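Local coordinates for cytosolic IMP-GMP specific 5'-nucleotidase (Legionella pneumophila subsp. pneumophila, PDB 4OHF), which probably hydrolyses purine nucleoside 5'-monophosphates such as IMP and GMP in the cytosol, as a magnesium-dependent nucleotidase of the HAD superfamily, at residues M24-L28 / I29-S33; I124-S127 / F128-A131; I309-L312 / K313-N317; F419-Q422 / V423-A427. All blocks are in the same frame, centred on the assembly; numbering follows the deposited sequence.

Interaction 1: residues M24-L28 / I29-S33; sequences MDHTL and IRYNS. With MG (magnesium ion), chain J; PO4 (phosphate ion), chain H.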
loop_
_atom_site.group_PDB
_atom_site.type_symbol
_atom_site.label_atom_id
_atom_site.label_comp_id
_atom_site.label_asym_id
_atom_site.label_seq_id
_atom_site.Cartn_x
_atom_site.Cartn_y
_atom_site.Cartn_z
ATOM N N MET B 24 4.914 -5.115 -32.695
ATOM C CA MET B 24 4.406 -5.537 -34.004
ATOM C C MET B 24 2.963 -5.138 -34.332
ATOM O O MET B 24 2.731 -4.306 -35.211
ATOM C CB MET B 24 4.553 -7.048 -34.188
ATOM C CG MET B 24 3.967 -7.536 -35.490
ATOM S SD MET B 24 4.111 -9.326 -35.791
ATOM C CE MET B 24 2.854 -9.972 -34.711
ATOM N N ASP B 25 1.994 -5.728 -33.646
ATOM C CA ASP B 25 0.600 -5.418 -33.922
ATOM C C ASP B 25 0.213 -3.990 -33.554
ATOM O O ASP B 25 0.177 -3.632 -32.385
ATOM C CB ASP B 25 -0.311 -6.425 -33.212
ATOM C CG ASP B 25 -0.155 -7.843 -33.759
ATOM O OD1 ASP B 25 -0.438 -8.075 -34.955
ATOM O OD2 ASP B 25 0.263 -8.730 -32.989
ATOM N N HIS B 26 -0.054 -3.184 -34.579
ATOM C CA HIS B 26 -0.453 -1.773 -34.474
ATOM C C HIS B 26 0.690 -0.765 -34.483
ATOM O O HIS B 26 0.440 0.439 -34.517
ATOM C CB HIS B 26 -1.355 -1.519 -33.262
ATOM C CG HIS B 26 -2.608 -2.336 -33.264
ATOM N ND1 HIS B 26 -2.749 -3.492 -32.525
ATOM C CD2 HIS B 26 -3.761 -2.196 -33.963
ATOM C CE1 HIS B 26 -3.931 -4.031 -32.769
ATOM N NE2 HIS B 26 -4.565 -3.264 -33.636
ATOM N N THR B 27 1.938 -1.231 -34.447
ATOM C CA THR B 27 3.050 -0.292 -34.518
ATOM C C THR B 27 3.742 -0.541 -35.851
ATOM O O THR B 27 3.579 0.243 -36.785
ATOM C CB THR B 27 4.047 -0.455 -33.342
ATOM O OG1 THR B 27 3.385 -0.147 -32.113
ATOM C CG2 THR B 27 5.229 0.496 -33.502
ATOM N N LEU B 28 4.488 -1.638 -35.950
ATOM C CA LEU B 28 5.185 -1.991 -37.191
ATOM C C LEU B 28 4.211 -2.388 -38.286
ATOM O O LEU B 28 4.417 -2.060 -39.451
ATOM C CB LEU B 28 6.154 -3.152 -36.966
ATOM C CG LEU B 28 6.787 -3.784 -38.208
ATOM C CD1 LEU B 28 7.589 -2.756 -39.010
ATOM C CD2 LEU B 28 7.684 -4.917 -37.754
ATOM N N ILE B 29 3.167 -3.122 -37.914
ATOM C CA ILE B 29 2.158 -3.554 -38.870
ATOM C C ILE B 29 0.843 -2.825 -38.602
ATOM O O ILE B 29 0.261 -2.942 -37.529
ATOM C CB ILE B 29 1.961 -5.069 -38.773
ATOM C CG1 ILE B 29 3.223 -5.758 -39.293
ATOM C CG2 ILE B 29 0.741 -5.506 -39.566
ATOM C CD1 ILE B 29 3.212 -7.266 -39.152
ATOM N N ARG B 30 0.371 -2.065 -39.582
ATOM C CA ARG B 30 -0.866 -1.305 -39.395
ATOM C C ARG B 30 -2.161 -2.098 -39.607
ATOM O O ARG B 30 -2.257 -2.959 -40.483
ATOM C CB ARG B 30 -0.853 -0.062 -40.295
ATOM C CG ARG B 30 -0.835 1.258 -39.531
ATOM C CD ARG B 30 0.276 2.184 -39.976
ATOM N NE ARG B 30 0.195 2.537 -41.395
ATOM C CZ ARG B 30 -0.814 3.184 -41.974
ATOM N NH1 ARG B 30 -1.864 3.569 -41.262
ATOM N NH2 ARG B 30 -0.767 3.441 -43.277
ATOM N N TYR B 31 -3.151 -1.805 -38.771
ATOM C CA TYR B 31 -4.457 -2.448 -38.850
ATOM C C TYR B 31 -5.540 -1.423 -39.118
ATOM O O TYR B 31 -5.416 -0.256 -38.749
ATOM C CB TYR B 31 -4.805 -3.154 -37.535
ATOM C CG TYR B 31 -4.118 -4.481 -37.311
ATOM C CD1 TYR B 31 -4.722 -5.671 -37.704
ATOM C CD2 TYR B 31 -2.879 -4.548 -36.675
ATOM C CE1 TYR B 31 -4.114 -6.899 -37.466
ATOM C CE2 TYR B 31 -2.264 -5.764 -36.436
ATOM C CZ TYR B 31 -2.888 -6.938 -36.835
ATOM O OH TYR B 31 -2.281 -8.150 -36.611
ATOM N N ASN B 32 -6.603 -1.878 -39.760
ATOM C CA ASN B 32 -7.758 -1.041 -40.042
ATOM C C ASN B 32 -8.499 -0.916 -38.701
ATOM O O ASN B 32 -9.218 -1.835 -38.291
ATOM C CB ASN B 32 -8.641 -1.741 -41.067
ATOM C CG ASN B 32 -9.826 -0.915 -41.463
ATOM O OD1 ASN B 32 -10.659 -0.537 -40.628
ATOM N ND2 ASN B 32 -9.917 -0.620 -42.751
ATOM N N SER B 33 -8.311 0.213 -38.020
ATOM C CA SER B 33 -8.915 0.434 -36.710
ATOM C C SER B 33 -10.394 0.111 -36.549
ATOM O O SER B 33 -10.772 -0.613 -35.631
ATOM C CB SER B 33 -8.667 1.873 -36.254
ATOM O OG SER B 33 -7.328 2.053 -35.839
HETATM MG MG MG J . 0.974 -3.277 -30.430
HETATM P P PO4 H . 2.049 -6.717 -30.146
HETATM O O1 PO4 H . 1.047 -7.815 -30.073
HETATM O O2 PO4 H . 1.363 -5.412 -30.232
HETATM O O3 PO4 H . 2.902 -6.905 -31.351
HETATM O O4 PO4 H . 2.886 -6.736 -28.920
HETATM O O HOH W 1 -0.308 -3.978 -28.948
#
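Asp25 and Tyr31 meet through a side-chain hydrogen bond, the phenol OH of Tyr31 giving to Asp25 OD1 at 2.5 Å, with the carboxylate oxygen at the ring edge and near its plane. Asp25 CG lies beside its backbone N (chi1 -66°), which turns OD1 toward the phenol. Asp25 OD2 bonds Ser211 and Tyr31 OH bonds Tyr215, so the carboxylate is held by both its oxygens. Backbone bonds close the turn: Ile29 N reaches Met24 O (3.0 Å), the wider pi-type closure, and His26 N reaches Ile29 O (3.0 Å). The DxDxT motif of the HAD fold, Asp23 to Thr27, overlaps the single wide helical turn, the squiggle, here 24-28. The carbonyl of Asp25 binds magnesium at 2.1 Å (Asp25 O to the metal), beside Asp23, Asp303, a water and a phosphate ion probably from the crystallisation liquor; Asp25 N donates to O3 of that phosphate at 2.7 Å, and Thr27 OG1 bonds Asp303. Tyr31 CD2 lies over one face of the His26 imidazole, toward its rim, planes 35° apart. Met24 and Ile29 make the apolar contact side by side, CG of Met24 3.7 Å from CD1 of Ile29; flexible thioether and compact isoleucine suit this buried place against helix 213-224.

Interaction 2: residues I124-S127 / F128-A131; sequences IDTS and FSIA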
loop_
_atom_site.group_PDB
_atom_site.type_symbol
_atom_site.label_atom_id
_atom_site.label_comp_id
_atom_site.label_asym_id
_atom_site.label_seq_id
_atom_site.Cartn_x
_atom_site.Cartn_y
_atom_site.Cartn_z
ATOM N N ILE B 124 -6.772 1.770 -18.301
ATOM C CA ILE B 124 -5.730 1.186 -19.129
ATOM C C ILE B 124 -5.903 1.464 -20.618
ATOM O O ILE B 124 -6.950 1.188 -21.211
ATOM C CB ILE B 124 -5.632 -0.345 -18.919
ATOM C CG1 ILE B 124 -6.952 -0.896 -18.344
ATOM C CG2 ILE B 124 -4.453 -0.651 -18.001
ATOM C CD1 ILE B 124 -8.208 -0.550 -19.151
ATOM N N ASP B 125 -4.850 2.014 -21.210
ATOM C CA ASP B 125 -4.821 2.337 -22.625
ATOM C C ASP B 125 -4.500 1.067 -23.405
ATOM O O ASP B 125 -3.375 0.576 -23.365
ATOM C CB ASP B 125 -3.742 3.384 -22.898
ATOM C CG ASP B 125 -3.726 3.839 -24.332
ATOM O OD1 ASP B 125 -2.625 4.085 -24.874
ATOM O OD2 ASP B 125 -4.820 3.960 -24.912
ATOM N N THR B 126 -5.491 0.533 -24.108
ATOM C CA THR B 126 -5.283 -0.672 -24.900
ATOM C C THR B 126 -5.875 -0.513 -26.292
ATOM O O THR B 126 -6.543 0.474 -26.592
ATOM C CB THR B 126 -5.935 -1.908 -24.242
ATOM O OG1 THR B 126 -7.362 -1.775 -24.282
ATOM C CG2 THR B 126 -5.484 -2.039 -22.788
ATOM N N SER B 127 -5.616 -1.498 -27.142
ATOM C CA SER B 127 -6.122 -1.497 -28.505
ATOM C C SER B 127 -7.615 -1.832 -28.553
ATOM O O SER B 127 -8.240 -1.763 -29.612
ATOM C CB SER B 127 -5.339 -2.511 -29.345
ATOM O OG SER B 127 -5.320 -3.787 -28.722
ATOM N N PHE B 128 -8.177 -2.218 -27.407
ATOM C CA PHE B 128 -9.597 -2.560 -27.323
ATOM C C PHE B 128 -10.354 -1.687 -26.337
ATOM O O PHE B 128 -11.461 -2.025 -25.938
ATOM C CB PHE B 128 -9.777 -4.047 -26.968
ATOM C CG PHE B 128 -8.852 -4.534 -25.890
ATOM C CD1 PHE B 128 -9.097 -4.228 -24.549
ATOM C CD2 PHE B 128 -7.710 -5.273 -26.211
ATOM C CE1 PHE B 128 -8.210 -4.651 -23.529
ATOM C CE2 PHE B 128 -6.810 -5.706 -25.203
ATOM C CZ PHE B 128 -7.063 -5.393 -23.862
ATOM N N SER B 129 -9.757 -0.556 -25.964
ATOM C CA SER B 129 -10.370 0.375 -25.027
ATOM C C SER B 129 -11.664 0.980 -25.543
ATOM O O SER B 129 -12.650 1.069 -24.824
ATOM C CB SER B 129 -9.402 1.510 -24.691
ATOM O OG SER B 129 -8.492 1.111 -23.682
ATOM N N ILE B 130 -11.646 1.411 -26.792
ATOM C CA ILE B 130 -12.808 2.016 -27.393
ATOM C C ILE B 130 -13.956 1.026 -27.467
ATOM O O ILE B 130 -15.092 1.373 -27.163
ATOM C CB ILE B 130 -12.444 2.581 -28.775
ATOM C CG1 ILE B 130 -11.712 3.913 -28.579
ATOM C CG2 ILE B 130 -13.685 2.740 -29.635
ATOM C CD1 ILE B 130 -11.074 4.494 -29.826
ATOM N N ALA B 131 -13.672 -0.209 -27.851
ATOM C CA ALA B 131 -14.723 -1.217 -27.915
ATOM C C ALA B 131 -15.237 -1.453 -26.491
ATOM O O ALA B 131 -16.450 -1.546 -26.255
ATOM C CB ALA B 131 -14.181 -2.511 -28.497
HETATM O O HOH W 2 -9.098 1.231 -28.713
#
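Thr126 and Phe128 are brought together by similar first torsions: Thr126 OG1 (chi1 68°) and Phe128 CG (chi1 43°) each lie between their own backbone N and carbonyl carbon, which folds both groups back over the chain. The threonine thus sits over one face of the phenyl ring in a CH-pi contact, its CB 3.7 Å from the centroid of the Phe128 ring and only 16° off the normal. Its hydroxyl also takes a bond from Phe128 N (3.3 Å to Thr126 OG1), which makes an ST turn; a beta-branched residue with a hydroxyl serves both tasks. Around it runs a type I beta turn from Thr126 to Ser129, closed by a weak bond from Ser129 N to Thr126 O at 3.4 Å. Ser129, small and polar at the start of the helix, turns its OG back to accept from Thr126 N (3.1 Å). A water accepts from Ile130 N at 3.2 Å and gives a weak bond to Thr126 O. The turn thereby joins the chain leaving strand 121-122 to helix 129-143. Phe128 meets His168 of helix 153-170, Ser127 touches His304 in the loop after strand 298-302, and Asp125 is salt-bridged to Arg70.

Interaction 3: residues I309-L312 / K313-N317; sequences ILRL and KKDCN. With PO4 (phosphate ion), chain I.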
loop_
_atom_site.group_PDB
_atom_site.type_symbol
_atom_site.label_atom_id
_atom_site.label_comp_id
_atom_site.label_asym_id
_atom_site.label_seq_id
_atom_site.Cartn_x
_atom_site.Cartn_y
_atom_site.Cartn_z
ATOM N N ILE B 309 2.949 3.820 -15.907
ATOM C CA ILE B 309 4.109 4.434 -16.535
ATOM C C ILE B 309 5.304 4.501 -15.589
ATOM O O ILE B 309 6.449 4.366 -16.008
ATOM C CB ILE B 309 3.760 5.865 -17.018
ATOM C CG1 ILE B 309 2.459 5.837 -17.830
ATOM C CG2 ILE B 309 4.890 6.426 -17.862
ATOM C CD1 ILE B 309 2.019 7.195 -18.362
ATOM N N LEU B 310 5.030 4.704 -14.308
ATOM C CA LEU B 310 6.079 4.807 -13.298
ATOM C C LEU B 310 6.848 3.504 -13.081
ATOM O O LEU B 310 8.073 3.465 -13.231
ATOM C CB LEU B 310 5.468 5.295 -11.973
ATOM C CG LEU B 310 6.346 5.549 -10.733
ATOM C CD1 LEU B 310 6.533 4.243 -9.943
ATOM C CD2 LEU B 310 7.691 6.166 -11.151
ATOM N N ARG B 311 6.132 2.442 -12.724
ATOM C CA ARG B 311 6.762 1.148 -12.488
ATOM C C ARG B 311 7.581 0.698 -13.691
ATOM O O ARG B 311 8.606 0.037 -13.540
ATOM C CB ARG B 311 5.694 0.101 -12.159
ATOM C CG ARG B 311 6.192 -1.328 -12.142
ATOM C CD ARG B 311 5.131 -2.253 -11.562
ATOM N NE ARG B 311 5.557 -3.653 -11.497
ATOM C CZ ARG B 311 6.786 -4.057 -11.185
ATOM N NH1 ARG B 311 7.740 -3.175 -10.914
ATOM N NH2 ARG B 311 7.062 -5.351 -11.122
ATOM N N LEU B 312 7.131 1.076 -14.884
ATOM C CA LEU B 312 7.810 0.704 -16.115
ATOM C C LEU B 312 9.047 1.556 -16.417
ATOM O O LEU B 312 10.102 1.020 -16.748
ATOM C CB LEU B 312 6.828 0.771 -17.279
ATOM C CG LEU B 312 7.222 0.023 -18.552
ATOM C CD1 LEU B 312 5.989 -0.134 -19.424
ATOM C CD2 LEU B 312 8.328 0.769 -19.288
ATOM N N LYS B 313 8.925 2.875 -16.318
ATOM C CA LYS B 313 10.065 3.743 -16.588
ATOM C C LYS B 313 11.059 3.679 -15.428
ATOM O O LYS B 313 12.199 4.122 -15.556
ATOM C CB LYS B 313 9.618 5.201 -16.803
ATOM C CG LYS B 313 8.609 5.413 -17.928
ATOM C CD LYS B 313 9.183 5.147 -19.316
ATOM C CE LYS B 313 10.109 6.256 -19.759
ATOM N NZ LYS B 313 10.799 5.910 -21.031
ATOM N N LYS B 314 10.633 3.115 -14.302
ATOM C CA LYS B 314 11.498 3.012 -13.126
ATOM C C LYS B 314 12.448 1.816 -13.171
ATOM O O LYS B 314 13.608 1.918 -12.779
ATOM C CB LYS B 314 10.652 2.922 -11.852
ATOM C CG LYS B 314 11.470 2.890 -10.570
ATOM C CD LYS B 314 10.628 2.570 -9.336
ATOM C CE LYS B 314 10.239 1.094 -9.279
ATOM N NZ LYS B 314 9.410 0.770 -8.076
ATOM N N ASP B 315 11.956 0.683 -13.654
ATOM C CA ASP B 315 12.774 -0.522 -13.702
ATOM C C ASP B 315 13.309 -0.872 -15.073
ATOM O O ASP B 315 13.921 -1.922 -15.239
ATOM C CB ASP B 315 11.974 -1.716 -13.186
ATOM C CG ASP B 315 11.426 -1.497 -11.798
ATOM O OD1 ASP B 315 10.491 -2.237 -11.418
ATOM O OD2 ASP B 315 11.932 -0.596 -11.091
ATOM N N CYS B 316 13.080 -0.024 -16.069
ATOM C CA CYS B 316 13.573 -0.349 -17.391
ATOM C C CYS B 316 14.780 0.488 -17.785
ATOM O O CYS B 316 15.913 -0.000 -17.745
ATOM C CB CYS B 316 12.470 -0.193 -18.428
ATOM S SG CYS B 316 12.916 -0.903 -20.017
ATOM N N ASN B 317 14.523 1.732 -18.171
ATOM C CA ASN B 317 15.542 2.710 -18.575
ATOM C C ASN B 317 15.802 2.817 -20.080
ATOM O O ASN B 317 16.719 3.520 -20.519
ATOM C CB ASN B 317 16.865 2.537 -17.785
ATOM C CG ASN B 317 17.874 1.632 -18.476
ATOM O OD1 ASN B 317 19.040 1.584 -18.081
ATOM N ND2 ASN B 317 17.438 0.903 -19.495
HETATM P P PO4 I . 11.880 8.654 -22.380
HETATM O O1 PO4 I . 12.371 7.754 -23.453
HETATM O O2 PO4 I . 10.412 8.827 -22.510
HETATM O O3 PO4 I . 12.545 9.974 -22.500
HETATM O O4 PO4 I . 12.190 8.070 -21.054
#
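The helix of the beta-alpha-beta unit formed by strand 298-302, helix 309-315 and strand 319-323 carries a salt bridge on one flank, Arg311 to Asp315, and an apolar row with a lysine on another. NH1 of Arg311 lies 2.9 Å from OD1 of Asp315, which meets the guanidinium at its edge; the two flat groups are turned 79° from each other, so one nitrogen and one oxygen make the bridge. The arginine gets there because its CG stands anti to the backbone N (chi1 169°) and the chain is extended as far as NE, leading the charge one turn along the helix. An acid four residues later is well placed to receive it, and the same guanidinium makes a cation-pi contact with Tyr252. On the inner side Ile309 and Lys313 run side by side, CG2 of Ile309 3.9 Å from CG of Lys313. The lysine uses its aliphatic part for packing, bends at its middle torsions and ends with NZ 2.6 Å from O4 of a phosphate, probably from the crystallisation liquor, which Arg10 and Arg319 of the same chain and Tyr113 of the second subunit also bind. The backbone bond from Lys313 N to Ile309 O is regular at 2.9 Å; the two that follow, Lys314 N to Leu310 O and Asp315 N to Arg311 O (3.4 Å), are weak. Leu312 and Cys316 pack on Phe251 of helix 249-252, Ile309 packs on helix 418-426, and Lys313 O bonds Ser111 of the second subunit.

Interaction 4: residues F419-Q422 / V423-A427; sequences FAYQ and VDRFA. With 5GP (guanosine-5'-monophosphate), chain E.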
loop_
_atom_site.group_PDB
_atom_site.type_symbol
_atom_site.label_atom_id
_atom_site.label_comp_id
_atom_site.label_asym_id
_atom_site.label_seq_id
_atom_site.Cartn_x
_atom_site.Cartn_y
_atom_site.Cartn_z
ATOM N N PHE B 419 -5.301 11.497 -20.977
ATOM C CA PHE B 419 -4.572 10.696 -21.948
ATOM C C PHE B 419 -3.377 11.490 -22.495
ATOM O O PHE B 419 -2.319 10.916 -22.800
ATOM C CB PHE B 419 -5.479 10.245 -23.094
ATOM C CG PHE B 419 -4.737 9.537 -24.204
ATOM C CD1 PHE B 419 -4.424 10.201 -25.389
ATOM C CD2 PHE B 419 -4.306 8.222 -24.045
ATOM C CE1 PHE B 419 -3.686 9.564 -26.396
ATOM C CE2 PHE B 419 -3.568 7.575 -25.037
ATOM C CZ PHE B 419 -3.256 8.246 -26.219
ATOM N N ALA B 420 -3.543 12.802 -22.620
ATOM C CA ALA B 420 -2.459 13.650 -23.099
ATOM C C ALA B 420 -1.283 13.546 -22.128
ATOM O O ALA B 420 -0.135 13.419 -22.545
ATOM C CB ALA B 420 -2.923 15.092 -23.206
ATOM N N TYR B 421 -1.580 13.594 -20.835
ATOM C CA TYR B 421 -0.550 13.484 -19.809
ATOM C C TYR B 421 0.205 12.161 -19.954
ATOM O O TYR B 421 1.434 12.131 -19.914
ATOM C CB TYR B 421 -1.164 13.596 -18.395
ATOM C CG TYR B 421 -0.516 12.668 -17.378
ATOM C CD1 TYR B 421 -1.119 11.459 -17.015
ATOM C CD2 TYR B 421 0.757 12.947 -16.859
ATOM C CE1 TYR B 421 -0.469 10.543 -16.170
ATOM C CE2 TYR B 421 1.416 12.040 -16.014
ATOM C CZ TYR B 421 0.803 10.845 -15.676
ATOM O OH TYR B 421 1.478 9.958 -14.866
ATOM N N GLN B 422 -0.538 11.070 -20.113
ATOM C CA GLN B 422 0.066 9.751 -20.262
ATOM C C GLN B 422 1.036 9.737 -21.429
ATOM O O GLN B 422 2.175 9.271 -21.304
ATOM C CB GLN B 422 -1.003 8.691 -20.488
ATOM C CG GLN B 422 -1.752 8.260 -19.251
ATOM C CD GLN B 422 -2.676 7.087 -19.550
ATOM O OE1 GLN B 422 -3.776 7.264 -20.091
ATOM N NE2 GLN B 422 -2.220 5.875 -19.231
ATOM N N VAL B 423 0.575 10.232 -22.574
ATOM C CA VAL B 423 1.431 10.287 -23.754
ATOM C C VAL B 423 2.693 11.094 -23.433
ATOM O O VAL B 423 3.809 10.674 -23.727
ATOM C CB VAL B 423 0.695 10.934 -24.948
ATOM C CG1 VAL B 423 1.683 11.335 -26.027
ATOM C CG2 VAL B 423 -0.298 9.947 -25.516
ATOM N N ASP B 424 2.503 12.251 -22.812
ATOM C CA ASP B 424 3.622 13.095 -22.463
ATOM C C ASP B 424 4.599 12.426 -21.492
ATOM O O ASP B 424 5.806 12.604 -21.617
ATOM C CB ASP B 424 3.115 14.407 -21.854
ATOM C CG ASP B 424 4.230 15.417 -21.635
ATOM O OD1 ASP B 424 4.993 15.671 -22.592
ATOM O OD2 ASP B 424 4.350 15.962 -20.514
ATOM N N ARG B 425 4.090 11.656 -20.531
ATOM C CA ARG B 425 4.961 11.026 -19.541
ATOM C C ARG B 425 5.661 9.765 -20.039
ATOM O O ARG B 425 6.773 9.447 -19.614
ATOM C CB ARG B 425 4.173 10.694 -18.273
ATOM C CG ARG B 425 5.044 10.263 -17.098
ATOM C CD ARG B 425 4.233 9.521 -16.050
ATOM N NE ARG B 425 4.682 9.779 -14.676
ATOM C CZ ARG B 425 5.929 9.610 -14.245
ATOM N NH1 ARG B 425 6.887 9.182 -15.078
ATOM N NH2 ARG B 425 6.211 9.855 -12.971
ATOM N N PHE B 426 5.016 9.054 -20.952
ATOM C CA PHE B 426 5.579 7.828 -21.471
ATOM C C PHE B 426 6.383 7.975 -22.749
ATOM O O PHE B 426 7.365 7.270 -22.936
ATOM C CB PHE B 426 4.460 6.802 -21.675
ATOM C CG PHE B 426 4.901 5.542 -22.370
ATOM C CD1 PHE B 426 5.014 5.496 -23.761
ATOM C CD2 PHE B 426 5.205 4.397 -21.639
ATOM C CE1 PHE B 426 5.423 4.325 -24.405
ATOM C CE2 PHE B 426 5.615 3.223 -22.271
ATOM C CZ PHE B 426 5.725 3.186 -23.652
ATOM N N ALA B 427 5.982 8.874 -23.633
ATOM C CA ALA B 427 6.688 9.014 -24.900
ATOM C C ALA B 427 7.582 10.221 -25.020
ATOM O O ALA B 427 7.135 11.343 -24.800
ATOM C CB ALA B 427 5.685 9.030 -26.063
HETATM P P 5GP E . 2.696 11.719 -7.001
HETATM O O1P 5GP E . 3.724 10.701 -6.635
HETATM O O2P 5GP E . 3.249 12.765 -7.942
HETATM O O3P 5GP E . 2.087 12.398 -5.779
HETATM O "O5'" 5GP E . 1.449 10.982 -7.701
HETATM C "C5'" 5GP E . 1.608 10.216 -8.898
HETATM C "C4'" 5GP E . 0.626 10.666 -9.976
HETATM O "O4'" 5GP E . 0.649 12.049 -10.344
HETATM C "C3'" 5GP E . 0.718 9.934 -11.332
HETATM O "O3'" 5GP E . 0.476 8.492 -11.255
HETATM C "C2'" 5GP E . -0.320 10.705 -12.119
HETATM O "O2'" 5GP E . -1.628 10.029 -12.016
HETATM C "C1'" 5GP E . -0.275 12.127 -11.483
HETATM N N9 5GP E . 0.199 13.210 -12.454
HETATM C C8 5GP E . -0.523 13.897 -13.361
HETATM N N7 5GP E . 0.252 14.785 -14.043
HETATM C C5 5GP E . 1.510 14.650 -13.540
HETATM C C6 5GP E . 2.764 15.263 -13.798
HETATM O O6 5GP E . 2.851 16.153 -14.679
HETATM N N1 5GP E . 3.879 14.870 -13.072
HETATM C C2 5GP E . 3.808 13.912 -12.117
HETATM N N2 5GP E . 4.915 13.550 -11.423
HETATM N N3 5GP E . 2.597 13.291 -11.842
HETATM C C4 5GP E . 1.464 13.655 -12.538
#
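Phe419 and Val423 make the tight side of this helix turn. CG2 of the valine comes over the phenyl face, 3.5 Å from Phe419 CZ and 3.9 Å from the ring centroid, 29° off the normal, a CH-pi contact suited to a flat ring and a branched methyl one turn apart. With chi1 at 174° the phenyl swings away from its own N and reaches the valine. Behind it the helix is regularly bonded, with Val423 N to Phe419 O at 3.0 Å and Arg425 N to Tyr421 O at 2.8 Å, and Val423 and Phe426 pack on Leu322 of strand 319-323. The other side is polar and faces the ligand and the second subunit, with the partly exposed Asp424 as its looser place. Tyr421 and Arg425 lie side by side, the phenol OH at the edge of the guanidinium, near its plane, while ring and guanidinium are turned 82° from each other. One face of the tyrosine meets the nucleotide: C8 of the GMP base stands over it, toward the rim, and N7 of GMP is 3.4 Å from Tyr421 CD2. Arg86 of the second subunit hydrogen-bonds GMP, and Tyr87 of that subunit packs on Tyr421 and bonds Asp424, so the pocket lies between chains. An aromatic face with an arginine beside it is well suited to a purine nucleotide, and so far from the magnesium ion the chemistry fits an effector site, consistent with allosteric regulation, rather than the place of phosphate cleavage.

Overall arrangement
Interactions 1 and 4 are buried, interaction 3 is partly so, and interaction 2 lies at the surface. Interaction 1 brings metal, phosphate and carboxylate together, whereas the turn of interaction 2 relies on hydroxyls and a ring face; the two touch where His26 CE1 meets Ser127 CB at 4.0 Å. Interaction 2 also abuts interaction 4, through Asp125 and Phe419. Interactions 3 and 4 lie on neighbouring helices, with Ile309 wedged against Gln422, Arg425 and Phe426, and both reach the second subunit. Interaction 3 joins a salt bridge on the helix flank to apolar packing; interaction 4 sets a CH-pi contact in the core against a ring facing the nucleotide. Interactions 1 and 4 do not touch.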